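Local coordinates for protein phosphoinositol-specific phospholipase C (Pseudomonas sp., PDB 5FYP) that probably cleaves phosphoinositides at the phosphodiester bond in a calcium-dependent manner, as a bacterial phospholipase C of the TIM-barrel clan, at residues A[28-37]-A[78-85]. Residues are numbered along the deposited sequence; the frame is centred on the assembly and turned at random.
Sequences CYEKQYANTF and SGNDNNCT
Asn83 pushes its amide into the curl of 28-37, where ND2 spends one N-H on Cys28 O and the other on Ala34 O, each bond 2.9 Å long and fairly straight. Both acceptors lie close to the amide plane, which fixes the rotation of the buried carboxamide; the donor is tilted 21° from the carbonyl plane of Cys28 but stands well above that of Ala34. CG stands between the backbone N and the carbonyl carbon (chi1 58°), which directs the amide into the turn of 28-37; the main chain of Asn83 bonds as well, Asn83 N to Tyr29 O and Phe37 N to Asn83 O. Asn83 OD1 rests against Phe37 CB at 3.2 Å, ring and amide planes 39° apart. Cys84 SG, in a disulfide with Cys97 of helix 94-107, meets the same ring obliquely, 4.4 Å from its centroid. The contact joins the loop after strand 20-25 to the loop before helix 94-107, near the calcium site of what is, by family, a TIM-barrel-type fold. Tyr29 presents a ring edge, CD1, to Asn82 CB at 3.9 Å, while its OH bonds Asp50, a calcium ligand. Asn82 OD1 accepts from Cys84 N, an Asx turn spanning Asn83. At the exposed side the extended Lys31 lays CE against Asn82 O (3.2 Å), and two waters link Lys31 N and NZ to Asp81 OD1, the second through a weak bond to the carboxylate.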
ATOM      1  N   CYS A  28      10.707  -2.316   4.935  1.00  8.32           N
ATOM      2  CA  CYS A  28      11.042  -3.485   5.755  1.00  9.08           C
ATOM      3  C   CYS A  28      11.497  -4.734   5.040  1.00  9.25           C
ATOM      4  O   CYS A  28      11.796  -5.730   5.691  1.00 11.52           O
ATOM      5  CB  CYS A  28       9.931  -3.846   6.714  1.00 10.00           C
ATOM      6  SG  CYS A  28       8.336  -4.130   5.956  1.00 12.14           S
ATOM      7  N   TYR A  29      11.558  -4.669   3.716  1.00  8.86           N
ATOM      8  CA  TYR A  29      12.254  -5.683   2.924  1.00  8.90           C
ATOM      9  C   TYR A  29      13.779  -5.624   3.064  1.00  9.78           C
ATOM     10  O   TYR A  29      14.480  -6.559   2.666  1.00 10.43           O
ATOM     11  CB  TYR A  29      11.872  -5.509   1.432  1.00  8.40           C
ATOM     12  CG  TYR A  29      12.451  -4.267   0.820  1.00  8.96           C
ATOM     13  CD1 TYR A  29      13.754  -4.264   0.337  1.00  9.23           C
ATOM     14  CD2 TYR A  29      11.771  -3.061   0.823  1.00  8.10           C
ATOM     15  CE1 TYR A  29      14.332  -3.097  -0.127  1.00  9.72           C
ATOM     16  CE2 TYR A  29      12.350  -1.902   0.368  1.00  8.90           C
ATOM     17  CZ  TYR A  29      13.653  -1.932  -0.096  1.00  9.22           C
ATOM     18  OH  TYR A  29      14.282  -0.775  -0.509  1.00 10.88           O
ATOM     19  N   GLU A  30      14.311  -4.532   3.572  1.00  9.09           N
ATOM     20  CA  GLU A  30      15.750  -4.416   3.754  1.00  9.31           C
ATOM     21  C   GLU A  30      16.207  -5.243   4.951  1.00 11.00           C
ATOM     22  O   GLU A  30      15.587  -5.249   6.021  1.00 11.29           O
ATOM     23  CB  GLU A  30      16.204  -2.973   3.920  1.00  9.15           C
ATOM     24  CG  GLU A  30      15.924  -2.089   2.734  1.00 10.67           C
ATOM     25  CD  GLU A  30      16.575  -0.732   2.863  1.00 11.60           C
ATOM     26  OE1 GLU A  30      17.815  -0.715   3.003  1.00 12.63           O
ATOM     27  OE2 GLU A  30      15.870   0.286   2.831  1.00 12.12           O
ATOM     28  N   LYS A  31      17.328  -5.941   4.744  1.00 11.89           N
ATOM     29  CA  LYS A  31      17.870  -6.832   5.764  1.00 11.76           C
ATOM     30  C   LYS A  31      18.109  -6.126   7.085  1.00 11.90           C
ATOM     31  O   LYS A  31      18.014  -6.718   8.159  1.00 13.78           O
ATOM     32  CB  LYS A  31      19.175  -7.494   5.245  1.00 12.34           C
ATOM     33  CG  LYS A  31      18.964  -8.470   4.099  1.00 14.67           C
ATOM     34  CD  LYS A  31      20.293  -8.996   3.571  1.00 17.15           C
ATOM     35  CE  LYS A  31      20.120  -9.806   2.314  1.00 19.77           C
ATOM     36  NZ  LYS A  31      21.406 -10.402   1.905  1.00 24.93           N
ATOM     37  N   GLN A  32      18.467  -4.848   7.017  1.00 11.38           N
ATOM     38  CA  GLN A  32      18.755  -4.073   8.226  1.00 12.84           C
ATOM     39  C   GLN A  32      17.539  -3.813   9.105  1.00 12.37           C
ATOM     40  O   GLN A  32      17.694  -3.469  10.272  1.00 15.22           O
ATOM     41  CB  GLN A  32      19.389  -2.702   7.851  1.00 14.62           C
ATOM     42  CG  GLN A  32      18.474  -1.779   7.011  1.00 16.46           C
ATOM     43  CD  GLN A  32      19.049  -0.404   6.785  1.00 18.41           C
ATOM     44  OE1 GLN A  32      19.599   0.202   7.722  1.00 22.35           O
ATOM     45  NE2 GLN A  32      18.959   0.105   5.570  1.00 17.11           N
ATOM     46  N   TYR A  33      16.330  -3.953   8.555  1.00 11.30           N
ATOM     47  CA  TYR A  33      15.117  -3.634   9.318  1.00 11.56           C
ATOM     48  C   TYR A  33      14.349  -4.858   9.815  1.00 11.04           C
ATOM     49  O   TYR A  33      13.517  -4.737  10.706  1.00 12.25           O
ATOM     50  CB  TYR A  33      14.164  -2.730   8.502  1.00 10.13           C
ATOM     51  CG  TYR A  33      14.789  -1.451   8.055  1.00 11.99           C
ATOM     52  CD1 TYR A  33      15.445  -0.620   8.948  1.00 12.79           C
ATOM     53  CD2 TYR A  33      14.703  -1.026   6.732  1.00 11.60           C
ATOM     54  CE1 TYR A  33      16.044   0.559   8.513  1.00 12.86           C
ATOM     55  CE2 TYR A  33      15.304   0.108   6.278  1.00 12.37           C
ATOM     56  CZ  TYR A  33      15.968   0.916   7.172  1.00 13.20           C
ATOM     57  OH  TYR A  33      16.572   2.059   6.730  1.00 14.46           O
ATOM     58  N   ALA A  34      14.667  -6.037   9.275  1.00 11.68           N
ATOM     59  CA  ALA A  34      14.000  -7.271   9.707  1.00 12.22           C
ATOM     60  C   ALA A  34      14.835  -8.442   9.208  1.00 11.78           C
ATOM     61  O   ALA A  34      15.387  -8.386   8.106  1.00 13.43           O
ATOM     62  CB  ALA A  34      12.566  -7.369   9.196  1.00 11.84           C
ATOM     63  N   ASN A  35      14.869  -9.511   9.986  1.00 14.04           N
ATOM     64  CA  ASN A  35      15.666 -10.680   9.593  1.00 16.39           C
ATOM     65  C   ASN A  35      15.043 -11.428   8.405  1.00 13.91           C
ATOM     66  O   ASN A  35      15.753 -11.887   7.526  1.00 17.67           O
ATOM     67  CB  ASN A  35      15.912 -11.574  10.791  1.00 23.74           C
ATOM     68  CG  ASN A  35      16.857 -10.931  11.822  1.00 37.22           C
ATOM     69  OD1 ASN A  35      17.636 -10.010  11.510  1.00 33.82           O
ATOM     70  ND2 ASN A  35      16.789 -11.405  13.054  1.00 71.85           N
ATOM     71  N   THR A  36      13.715 -11.483   8.385  1.00 12.58           N
ATOM     72  CA  THR A  36      12.961 -12.030   7.256  1.00 11.97           C
ATOM     73  C   THR A  36      11.796 -11.102   6.979  1.00 10.22           C
ATOM     74  O   THR A  36      11.254 -10.459   7.892  1.00 10.99           O
ATOM     75  CB  THR A  36      12.433 -13.443   7.518  1.00 13.39           C
ATOM     76  OG1 THR A  36      11.434 -13.365   8.525  1.00 14.78           O
ATOM     77  CG2 THR A  36      13.541 -14.411   7.926  1.00 14.63           C
ATOM     78  N   PHE A  37      11.354 -11.071   5.741  1.00  9.39           N
ATOM     79  CA  PHE A  37      10.198 -10.256   5.377  1.00 10.13           C
ATOM     80  C   PHE A  37       8.963 -10.765   6.146  1.00 10.02           C
ATOM     81  O   PHE A  37       8.193  -9.969   6.690  1.00 10.76           O
ATOM     82  CB  PHE A  37       9.976 -10.299   3.876  1.00 10.24           C
ATOM     83  CG  PHE A  37       9.037  -9.236   3.337  1.00 10.06           C
ATOM     84  CD1 PHE A  37       9.242  -7.892   3.618  1.00  9.93           C
ATOM     85  CD2 PHE A  37       7.964  -9.586   2.530  1.00 10.50           C
ATOM     86  CE1 PHE A  37       8.401  -6.928   3.088  1.00 10.18           C
ATOM     87  CE2 PHE A  37       7.111  -8.631   2.014  1.00 11.48           C
ATOM     88  CZ  PHE A  37       7.338  -7.305   2.282  1.00 10.34           C
ATOM     89  N   SER A  78      23.135  -4.483  -6.361  1.00 33.97           N
ATOM     90  CA  SER A  78      22.229  -4.664  -7.514  1.00 24.98           C
ATOM     91  C   SER A  78      21.358  -5.924  -7.361  1.00 21.69           C
ATOM     92  O   SER A  78      21.498  -6.716  -6.430  1.00 27.06           O
ATOM     93  CB  SER A  78      23.005  -4.733  -8.855  1.00 23.51           C
ATOM     94  OG  SER A  78      23.763  -5.948  -8.952  1.00 32.28           O
ATOM     95  N   GLY A  79      20.450  -6.118  -8.302  1.00 17.63           N
ATOM     96  CA  GLY A  79      19.700  -7.361  -8.338  1.00 14.32           C
ATOM     97  C   GLY A  79      18.696  -7.342  -7.228  1.00 12.06           C
ATOM     98  O   GLY A  79      17.948  -6.392  -7.112  1.00 12.27           O
ATOM     99  N   ASN A  80      18.683  -8.429  -6.463  1.00 11.53           N
ATOM    100  CA  ASN A  80      17.830  -8.526  -5.299  1.00 11.52           C
ATOM    101  C   ASN A  80      18.676  -8.338  -4.074  1.00 11.56           C
ATOM    102  O   ASN A  80      19.722  -8.966  -3.912  1.00 14.06           O
ATOM    103  CB  ASN A  80      17.122  -9.859  -5.245  1.00 12.11           C
ATOM    104  CG  ASN A  80      16.199 -10.048  -6.416  1.00 11.95           C
ATOM    105  OD1 ASN A  80      15.339  -9.178  -6.696  1.00 12.10           O
ATOM    106  ND2 ASN A  80      16.321 -11.193  -7.109  1.00 13.49           N
ATOM    107  N   ASP A  81      18.240  -7.447  -3.198  1.00 11.58           N
ATOM    108  CA  ASP A  81      18.924  -7.176  -1.928  1.00 11.19           C
ATOM    109  C   ASP A  81      17.835  -6.969  -0.892  1.00 10.64           C
ATOM    110  O   ASP A  81      17.279  -5.870  -0.775  1.00 10.92           O
ATOM    111  CB  ASP A  81      19.844  -5.988  -2.069  1.00 11.35           C
ATOM    112  CG  ASP A  81      20.659  -5.714  -0.841  1.00 16.64           C
ATOM    113  OD1 ASP A  81      20.412  -6.326   0.207  1.00 15.95           O
ATOM    114  OD2 ASP A  81      21.556  -4.853  -0.944  1.00 23.25           O
ATOM    115  N   ASN A  82      17.423  -8.062  -0.257  1.00 10.24           N
ATOM    116  CA  ASN A  82      16.248  -8.038   0.594  1.00  9.69           C
ATOM    117  C   ASN A  82      16.235  -9.274   1.481  1.00  9.66           C
ATOM    118  O   ASN A  82      17.059 -10.171   1.323  1.00 11.71           O
ATOM    119  CB  ASN A  82      14.960  -7.935  -0.257  1.00  9.62           C
ATOM    120  CG  ASN A  82      14.736  -9.161  -1.105  1.00  9.62           C
ATOM    121  OD1 ASN A  82      14.564 -10.268  -0.589  1.00 11.01           O
ATOM    122  ND2 ASN A  82      14.764  -8.989  -2.423  1.00  9.78           N
ATOM    123  N   ASN A  83      15.259  -9.296   2.379  1.00  9.76           N
ATOM    124  CA  ASN A  83      15.099 -10.347   3.396  1.00 10.65           C
ATOM    125  C   ASN A  83      13.979 -11.333   3.069  1.00 10.72           C
ATOM    126  O   ASN A  83      13.524 -12.056   3.952  1.00 11.33           O
ATOM    127  CB  ASN A  83      14.897  -9.699   4.762  1.00 10.98           C
ATOM    128  CG  ASN A  83      13.702  -8.789   4.782  1.00 10.31           C
ATOM    129  OD1 ASN A  83      12.834  -8.889   3.919  1.00 10.66           O
ATOM    130  ND2 ASN A  83      13.618  -7.952   5.798  1.00 10.73           N
ATOM    131  N   CYS A  84      13.539 -11.379   1.817  1.00 10.82           N
ATOM    132  CA  CYS A  84      12.540 -12.364   1.382  1.00 11.58           C
ATOM    133  C   CYS A  84      13.160 -13.737   1.160  1.00 12.29           C
ATOM    134  O   CYS A  84      14.358 -13.871   0.952  1.00 14.21           O
ATOM    135  CB  CYS A  84      11.866 -11.891   0.111  1.00 10.89           C
ATOM    136  SG  CYS A  84      11.201 -10.209   0.255  1.00 11.41           S
ATOM    137  N   THR A  85      12.323 -14.767   1.178  1.00 13.47           N
ATOM    138  CA  THR A  85      12.774 -16.146   0.876  1.00 19.20           C
ATOM    139  C   THR A  85      13.217 -16.378  -0.592  1.00 22.77           C
ATOM    140  O   THR A  85      12.963 -15.573  -1.466  1.00 27.98           O
ATOM    141  CB  THR A  85      11.665 -17.148   1.164  1.00 19.98           C
ATOM    142  OG1 THR A  85      10.622 -16.931   0.241  1.00 30.97           O
ATOM    143  CG2 THR A  85      11.107 -16.980   2.568  1.00 20.17           C
TER
HETATM  144  O   HOH W   1      18.755  -5.384   2.281  1.00 19.70           O
HETATM  145  O   HOH W   2      22.724  -8.055   0.523  1.00 39.65           O